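PUA domain-containing protein (Thermoplasma acidophilum DSM 1728, PDB 1Q7H) is of unknown function but carries a PUA domain and probably binds RNA, perhaps in connection with translation initiation. Local coordinates at residues A[10-13]-A[14-18]; A[41-45]-A[46-50]; A[128-131]-A[132-135]. All coordinates share one frame; numbering follows the deposited sequence.

Contact 1 (A[10-13]-A[14-18]); sequences KEAK and RIWEQ. Unlike the reference sequence in segment 14-18: Gln18 (reference Ala).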
loop_
_atom_site.group_PDB
_atom_site.type_symbol
_atom_site.label_atom_id
_atom_site.label_comp_id
_atom_site.label_asym_id
_atom_site.label_seq_id
_atom_site.Cartn_x
_atom_site.Cartn_y
_atom_site.Cartn_z
ATOM N N LYS A 10 -6.674 22.431 4.622
ATOM C CA LYS A 10 -5.477 22.208 5.424
ATOM C C LYS A 10 -5.368 20.778 5.936
ATOM O O LYS A 10 -4.272 20.232 6.033
ATOM C CB LYS A 10 -5.420 23.204 6.588
ATOM C CG LYS A 10 -5.178 24.635 6.122
ATOM C CD LYS A 10 -5.165 25.642 7.270
ATOM C CE LYS A 10 -4.004 25.415 8.221
ATOM N NZ LYS A 10 -3.931 26.498 9.246
ATOM N N GLU A 11 -6.499 20.166 6.263
ATOM C CA GLU A 11 -6.483 18.791 6.737
ATOM C C GLU A 11 -6.062 17.880 5.579
ATOM O O GLU A 11 -5.225 17.003 5.747
ATOM C CB GLU A 11 -7.871 18.389 7.245
ATOM C CG GLU A 11 -8.293 19.114 8.511
ATOM C CD GLU A 11 -7.719 18.492 9.776
ATOM O OE1 GLU A 11 -6.860 17.590 9.675
ATOM O OE2 GLU A 11 -8.128 18.909 10.876
ATOM N N ALA A 12 -6.644 18.105 4.404
ATOM C CA ALA A 12 -6.327 17.307 3.227
ATOM C C ALA A 12 -4.843 17.398 2.905
ATOM O O ALA A 12 -4.190 16.390 2.644
ATOM C CB ALA A 12 -7.143 17.786 2.032
ATOM N N LYS A 13 -4.311 18.613 2.940
ATOM C CA LYS A 13 -2.907 18.832 2.632
ATOM C C LYS A 13 -1.994 17.898 3.412
ATOM O O LYS A 13 -1.005 17.404 2.874
ATOM C CB LYS A 13 -2.528 20.287 2.910
ATOM C CG LYS A 13 -1.136 20.668 2.443
ATOM C CD LYS A 13 -0.845 22.122 2.777
ATOM C CE LYS A 13 0.564 22.528 2.371
ATOM N NZ LYS A 13 0.772 22.436 0.896
ATOM N N ARG A 14 -2.318 17.649 4.676
ATOM C CA ARG A 14 -1.489 16.765 5.485
ATOM C C ARG A 14 -1.445 15.366 4.878
ATOM O O ARG A 14 -0.396 14.721 4.843
ATOM C CB ARG A 14 -2.029 16.676 6.914
ATOM C CG ARG A 14 -1.219 15.739 7.801
ATOM C CD ARG A 14 -1.741 15.711 9.220
ATOM N NE ARG A 14 -3.019 15.018 9.333
ATOM C CZ ARG A 14 -3.143 13.717 9.563
ATOM N NH1 ARG A 14 -2.059 12.961 9.705
ATOM N NH2 ARG A 14 -4.350 13.175 9.659
ATOM N N ILE A 15 -2.592 14.894 4.410
ATOM C CA ILE A 15 -2.666 13.574 3.813
ATOM C C ILE A 15 -1.948 13.558 2.465
ATOM O O ILE A 15 -1.282 12.581 2.136
ATOM C CB ILE A 15 -4.131 13.133 3.633
ATOM C CG1 ILE A 15 -4.867 13.237 4.971
ATOM C CG2 ILE A 15 -4.190 11.714 3.129
ATOM C CD1 ILE A 15 -4.246 12.418 6.075
ATOM N N TRP A 16 -2.063 14.639 1.695
ATOM C CA TRP A 16 -1.387 14.697 0.399
ATOM C C TRP A 16 0.116 14.588 0.604
ATOM O O TRP A 16 0.809 13.866 -0.125
ATOM C CB TRP A 16 -1.662 16.015 -0.334
ATOM C CG TRP A 16 -3.107 16.346 -0.546
ATOM C CD1 TRP A 16 -4.162 15.477 -0.569
ATOM C CD2 TRP A 16 -3.653 17.648 -0.792
ATOM N NE1 TRP A 16 -5.333 16.160 -0.811
ATOM C CE2 TRP A 16 -5.048 17.493 -0.950
ATOM C CE3 TRP A 16 -3.097 18.931 -0.887
ATOM C CZ2 TRP A 16 -5.894 18.573 -1.200
ATOM C CZ3 TRP A 16 -3.939 20.006 -1.135
ATOM C CH2 TRP A 16 -5.322 19.820 -1.288
ATOM N N GLU A 17 0.614 15.320 1.594
ATOM C CA GLU A 17 2.033 15.330 1.898
ATOM C C GLU A 17 2.511 13.971 2.384
ATOM O O GLU A 17 3.606 13.548 2.050
ATOM C CB GLU A 17 2.345 16.403 2.940
ATOM C CG GLU A 17 1.928 17.800 2.532
ATOM C CD GLU A 17 2.197 18.831 3.623
ATOM O OE1 GLU A 17 1.998 18.503 4.816
ATOM O OE2 GLU A 17 2.592 19.970 3.288
ATOM N N GLN A 18 1.700 13.285 3.177
ATOM C CA GLN A 18 2.085 11.959 3.654
ATOM C C GLN A 18 2.233 10.991 2.477
ATOM O O GLN A 18 3.183 10.216 2.415
ATOM C CB GLN A 18 1.042 11.414 4.624
ATOM C CG GLN A 18 1.138 12.030 6.005
ATOM C CD GLN A 18 2.362 11.558 6.764
ATOM O OE1 GLN A 18 2.767 12.176 7.744
ATOM N NE2 GLN A 18 2.947 10.448 6.325
HETATM O O HOH W 1 -5.686 15.367 8.113
#

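Contact 2 (A[41-45]-A[46-50]); sequences AYYIG and GKPMV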
loop_
_atom_site.group_PDB
_atom_site.type_symbol
_atom_site.label_atom_id
_atom_site.label_comp_id
_atom_site.label_asym_id
_atom_site.label_seq_id
_atom_site.Cartn_x
_atom_site.Cartn_y
_atom_site.Cartn_z
ATOM N N ALA A 41 -10.664 6.263 7.404
ATOM C CA ALA A 41 -10.376 6.155 5.987
ATOM C C ALA A 41 -10.671 7.462 5.291
ATOM O O ALA A 41 -11.617 8.163 5.644
ATOM C CB ALA A 41 -11.198 5.025 5.354
ATOM N N TYR A 42 -9.841 7.791 4.310
ATOM C CA TYR A 42 -10.015 9.003 3.525
ATOM C C TYR A 42 -10.439 8.557 2.125
ATOM O O TYR A 42 -9.740 7.787 1.460
ATOM C CB TYR A 42 -8.703 9.777 3.490
ATOM C CG TYR A 42 -8.241 10.193 4.867
ATOM C CD1 TYR A 42 -8.600 11.433 5.396
ATOM C CD2 TYR A 42 -7.481 9.327 5.662
ATOM C CE1 TYR A 42 -8.215 11.805 6.689
ATOM C CE2 TYR A 42 -7.093 9.687 6.947
ATOM C CZ TYR A 42 -7.467 10.928 7.457
ATOM O OH TYR A 42 -7.113 11.280 8.740
ATOM N N TYR A 43 -11.605 9.032 1.703
ATOM C CA TYR A 43 -12.189 8.691 0.415
ATOM C C TYR A 43 -11.998 9.774 -0.634
ATOM O O TYR A 43 -11.955 10.967 -0.314
ATOM C CB TYR A 43 -13.699 8.483 0.555
ATOM C CG TYR A 43 -14.149 7.298 1.383
ATOM C CD1 TYR A 43 -14.801 6.217 0.786
ATOM C CD2 TYR A 43 -13.960 7.270 2.766
ATOM C CE1 TYR A 43 -15.249 5.141 1.539
ATOM C CE2 TYR A 43 -14.410 6.196 3.529
ATOM C CZ TYR A 43 -15.050 5.137 2.910
ATOM O OH TYR A 43 -15.489 4.069 3.659
ATOM N N ILE A 44 -11.879 9.338 -1.884
ATOM C CA ILE A 44 -11.799 10.228 -3.034
ATOM C C ILE A 44 -12.859 9.636 -3.958
ATOM O O ILE A 44 -12.814 8.456 -4.291
ATOM C CB ILE A 44 -10.441 10.197 -3.755
ATOM C CG1 ILE A 44 -9.370 10.872 -2.900
ATOM C CG2 ILE A 44 -10.551 10.954 -5.080
ATOM C CD1 ILE A 44 -7.979 10.885 -3.536
ATOM N N GLY A 45 -13.846 10.437 -4.326
ATOM C CA GLY A 45 -14.896 9.949 -5.199
ATOM C C GLY A 45 -15.591 8.671 -4.762
ATOM O O GLY A 45 -15.836 7.795 -5.589
ATOM N N GLY A 46 -15.903 8.531 -3.479
ATOM C CA GLY A 46 -16.599 7.326 -3.055
ATOM C C GLY A 46 -15.775 6.072 -2.789
ATOM O O GLY A 46 -16.325 5.056 -2.361
ATOM N N LYS A 47 -14.470 6.117 -3.039
ATOM C CA LYS A 47 -13.627 4.952 -2.780
ATOM C C LYS A 47 -12.603 5.246 -1.684
ATOM O O LYS A 47 -12.070 6.348 -1.608
ATOM C CB LYS A 47 -12.892 4.518 -4.051
ATOM C CG LYS A 47 -13.716 3.674 -5.013
ATOM C CD LYS A 47 -12.813 2.784 -5.872
ATOM C CE LYS A 47 -12.073 3.550 -6.970
ATOM N NZ LYS A 47 -12.892 3.700 -8.214
ATOM N N PRO A 48 -12.335 4.270 -0.802
ATOM C CA PRO A 48 -11.348 4.527 0.253
ATOM C C PRO A 48 -9.955 4.589 -0.372
ATOM O O PRO A 48 -9.545 3.668 -1.076
ATOM C CB PRO A 48 -11.537 3.336 1.200
ATOM C CG PRO A 48 -11.994 2.237 0.289
ATOM C CD PRO A 48 -12.982 2.958 -0.618
HETATM N N MSE A 49 -9.235 5.678 -0.117
HETATM C CA MSE A 49 -7.909 5.879 -0.691
HETATM C C MSE A 49 -6.736 5.799 0.288
HETATM O O MSE A 49 -5.642 5.358 -0.079
HETATM C CB MSE A 49 -7.898 7.217 -1.429
HETATM C CG MSE A 49 -8.918 7.266 -2.564
HETATM SE SE MSE A 49 -8.405 6.119 -4.060
HETATM C CE MSE A 49 -9.768 6.579 -5.349
ATOM N N VAL A 50 -6.952 6.226 1.526
ATOM C CA VAL A 50 -5.897 6.171 2.530
ATOM C C VAL A 50 -6.482 5.696 3.852
ATOM O O VAL A 50 -7.498 6.214 4.306
ATOM C CB VAL A 50 -5.242 7.550 2.751
ATOM C CG1 VAL A 50 -4.103 7.427 3.738
ATOM C CG2 VAL A 50 -4.738 8.117 1.433
#

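Contact 3 (A[128-131]-A[132-135]); sequences EVMA and TKRG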
loop_
_atom_site.group_PDB
_atom_site.type_symbol
_atom_site.label_atom_id
_atom_site.label_comp_id
_atom_site.label_asym_id
_atom_site.label_seq_id
_atom_site.Cartn_x
_atom_site.Cartn_y
_atom_site.Cartn_z
ATOM N N GLU A 128 19.851 -8.297 0.310
ATOM C CA GLU A 128 19.802 -9.690 0.733
ATOM C C GLU A 128 18.733 -10.472 -0.024
ATOM O O GLU A 128 18.944 -11.634 -0.378
ATOM C CB GLU A 128 19.561 -9.757 2.250
ATOM C CG GLU A 128 19.332 -11.158 2.800
ATOM C CD GLU A 128 19.413 -11.225 4.328
ATOM O OE1 GLU A 128 19.124 -10.221 5.005
ATOM O OE2 GLU A 128 19.756 -12.299 4.845
ATOM N N VAL A 129 17.587 -9.844 -0.276
ATOM C CA VAL A 129 16.517 -10.519 -1.017
ATOM C C VAL A 129 16.960 -10.924 -2.423
ATOM O O VAL A 129 16.788 -12.068 -2.828
ATOM C CB VAL A 129 15.251 -9.621 -1.165
ATOM C CG1 VAL A 129 14.248 -10.263 -2.130
ATOM C CG2 VAL A 129 14.602 -9.399 0.192
HETATM N N MSE A 130 17.536 -9.986 -3.168
HETATM C CA MSE A 130 17.942 -10.274 -4.534
HETATM C C MSE A 130 19.161 -11.190 -4.658
HETATM O O MSE A 130 19.336 -11.863 -5.674
HETATM C CB MSE A 130 18.180 -8.964 -5.292
HETATM C CG MSE A 130 16.944 -8.048 -5.383
HETATM SE SE MSE A 130 15.258 -8.966 -5.887
HETATM C CE MSE A 130 15.653 -9.364 -7.742
ATOM N N ALA A 131 19.995 -11.236 -3.627
ATOM C CA ALA A 131 21.172 -12.093 -3.668
ATOM C C ALA A 131 20.893 -13.529 -3.219
ATOM O O ALA A 131 21.523 -14.456 -3.708
ATOM C CB ALA A 131 22.304 -11.486 -2.815
ATOM N N THR A 132 19.951 -13.712 -2.297
ATOM C CA THR A 132 19.635 -15.048 -1.789
ATOM C C THR A 132 18.352 -15.635 -2.378
ATOM O O THR A 132 18.264 -16.843 -2.624
ATOM C CB THR A 132 19.461 -15.049 -0.248
ATOM O OG1 THR A 132 18.246 -14.357 0.094
ATOM C CG2 THR A 132 20.656 -14.357 0.438
ATOM N N LYS A 133 17.368 -14.773 -2.609
ATOM C CA LYS A 133 16.069 -15.195 -3.135
ATOM C C LYS A 133 15.434 -16.213 -2.201
ATOM O O LYS A 133 14.819 -17.185 -2.642
ATOM C CB LYS A 133 16.194 -15.800 -4.541
ATOM C CG LYS A 133 16.193 -14.784 -5.674
ATOM C CD LYS A 133 14.972 -13.868 -5.580
ATOM C CE LYS A 133 14.403 -13.549 -6.952
ATOM N NZ LYS A 133 15.397 -12.888 -7.835
ATOM N N ARG A 134 15.600 -15.999 -0.903
ATOM C CA ARG A 134 15.001 -16.888 0.081
ATOM C C ARG A 134 14.691 -16.122 1.353
ATOM O O ARG A 134 15.367 -15.145 1.681
ATOM C CB ARG A 134 15.920 -18.073 0.405
ATOM C CG ARG A 134 17.156 -17.735 1.218
ATOM C CD ARG A 134 17.671 -18.976 1.954
ATOM N NE ARG A 134 19.095 -18.907 2.292
ATOM C CZ ARG A 134 19.683 -17.870 2.884
ATOM N NH1 ARG A 134 18.980 -16.795 3.209
ATOM N NH2 ARG A 134 20.977 -17.909 3.158
ATOM N N GLY A 135 13.652 -16.560 2.058
ATOM C CA GLY A 135 13.266 -15.908 3.296
ATOM C C GLY A 135 12.004 -15.088 3.132
ATOM O O GLY A 135 11.541 -14.878 2.017
HETATM O O HOH W 2 17.938 -14.584 3.201
HETATM O O HOH W 3 20.621 -14.700 5.294
#

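Contact 1 (A[10-13]-A[14-18])
The indole of Trp16 lies back against the turn of helix that precedes it, one face laid over the backbone of Ala12 and Lys13. Lys13 N sits above the middle of the ring system, while Ala12 O stands 3.3 Å above the plane and nearer the rim. The methyl Ala12 CB meets the six-membered ring at Trp16 CZ2, 3.6 Å away. A first torsion that sets CG anti to the carbonyl carbon (chi1 -56°) turns the indole back toward these residues. Ala12 O also accepts the helical bond from Trp16 N at 2.9 Å. Both segments belong to the amphipathic helix 9-20 of the pre-PUA region: Ala12, Ile15 and Trp16 are buried and touch Leu31, and Trp16 NE1 donates to Glu29 O beyond the helix.

On the exposed flank, Lys13 and Glu17 cross at a slant. With CG anti to the backbone N (chi1 -172°) and the next two torsions extended, the lysine brings CE to 3.4 Å from Glu17 OE2; the bend at the last torsion leaves NZ farther off, a long salt bridge of 3.9 Å to that oxygen. Arg14 and Glu11 meet through a water that accepts from Arg14 NE and donates to Glu11 O and OE1.

Contact 2 (A[41-45]-A[46-50])
Strands 41-44 and 47-50 run antiparallel with a marked twist, their axes inclined at 121°, and a type I' turn from Ile44 to Lys47 joins them. Next to the turn, Ile44 and Lys47 form a hydrogen-bonded pair: Ile44 N donates to Lys47 O and Lys47 N to Ile44 O. Gly45 and Gly46 occupy the corners with positive phi, and a CB on Gly46 would clash with Gly45 O.

The ring of Tyr43 lies across Pro48. Its CE1 is 3.8 Å from Pro48 CD, and Pro48 CA lies over one face, displaced toward the rim. Ile44 and Met49, a selenomethionine, cross at about a right angle; Met49 CG, anti to the carbonyl carbon (chi1 -61°), lies 3.5 Å from Ile44 CB. This is a beta hairpin interrupted by a classic bulge, in which Met49 and Val50 both face Tyr42. Tyr42 O therefore receives two N-H groups, Met49 N at 2.7 Å and Val50 N at 3.2 Å, the latter on a lone pair. Tyr42 N returns a bond to Val50 O at 2.8 Å.

At the bulge itself, Tyr42 CD2 rests 4.1 Å from Val50 CB, and Val50 O lies at the edge of the tyrosine ring. The hairpin forms strands three and four of the five-stranded antiparallel sheet. Tyr42 and Val50 pack beneath helix 9-20, while Tyr43 makes a cation-pi contact with Lys4 and touches Phe152 near the C terminus.

Contact 3 (A[128-131]-A[132-135])
Thr132 folds its side chain back over the carbonyl of Glu128, one helical turn earlier, with OG1 2.9 Å and CG2 3.3 Å from Glu128 O. That oxygen is gripped twice, by Thr132 OG1 and by Thr132 N at 3.0 Å, and the two donors reach it from opposite faces of the carbonyl plane. The first torsion places OG1 between the backbone N and the carbonyl carbon (chi1 70°), from where it can also accept from Arg134 N, 3.3 Å away. That last bond makes an ST turn, and it coincides with the C-terminal end of helix 126-132 in the PUA domain: Lys133 takes positive phi while its N still donates to Val129 O at 2.8 Å. A valine in place of Thr132 would probably leave Arg134 N without its acceptor and Glu128 O with one bond fewer, freeing the exit from the helix to shift.

Farther out, Glu128 and Arg134 meet through solvent. One water donates to Glu128 OE2 at 2.6 Å and accepts weakly from Arg134 NH1; another donates to Arg134 O and, weakly, to the same carboxylate oxygen. The Arg134 guanidinium presents a face to Thr132 CB. Round the helix from there, the selenomethionine Met130, bent at its second and third torsions, brings CE to 3.5 Å from Lys133 NZ, while Val129 packs on Ile94 and Met97 of strand 94-97.

How the contacts relate
Contact 1 comes first along the chain, within helix 9-20; contact 2 follows as the 41-50 hairpin, and contact 3 closes the turn between helix 126-132 and strand 136-142. All three are local, in series, neither nesting nor crossing. Contacts 1 and 2 build one unit, the pre-PUA region, where the helix lies on the sheet: Ile15 CD1 packs 3.8 Å from Tyr42 CZ and Ile15 CG2 4.0 Å from Val50 CG2. Contact 3 belongs to the PUA domain, on the opposite side of the chain's centre, its own centre about 36 Å from that of contact 1 and about 35 Å from that of contact 2.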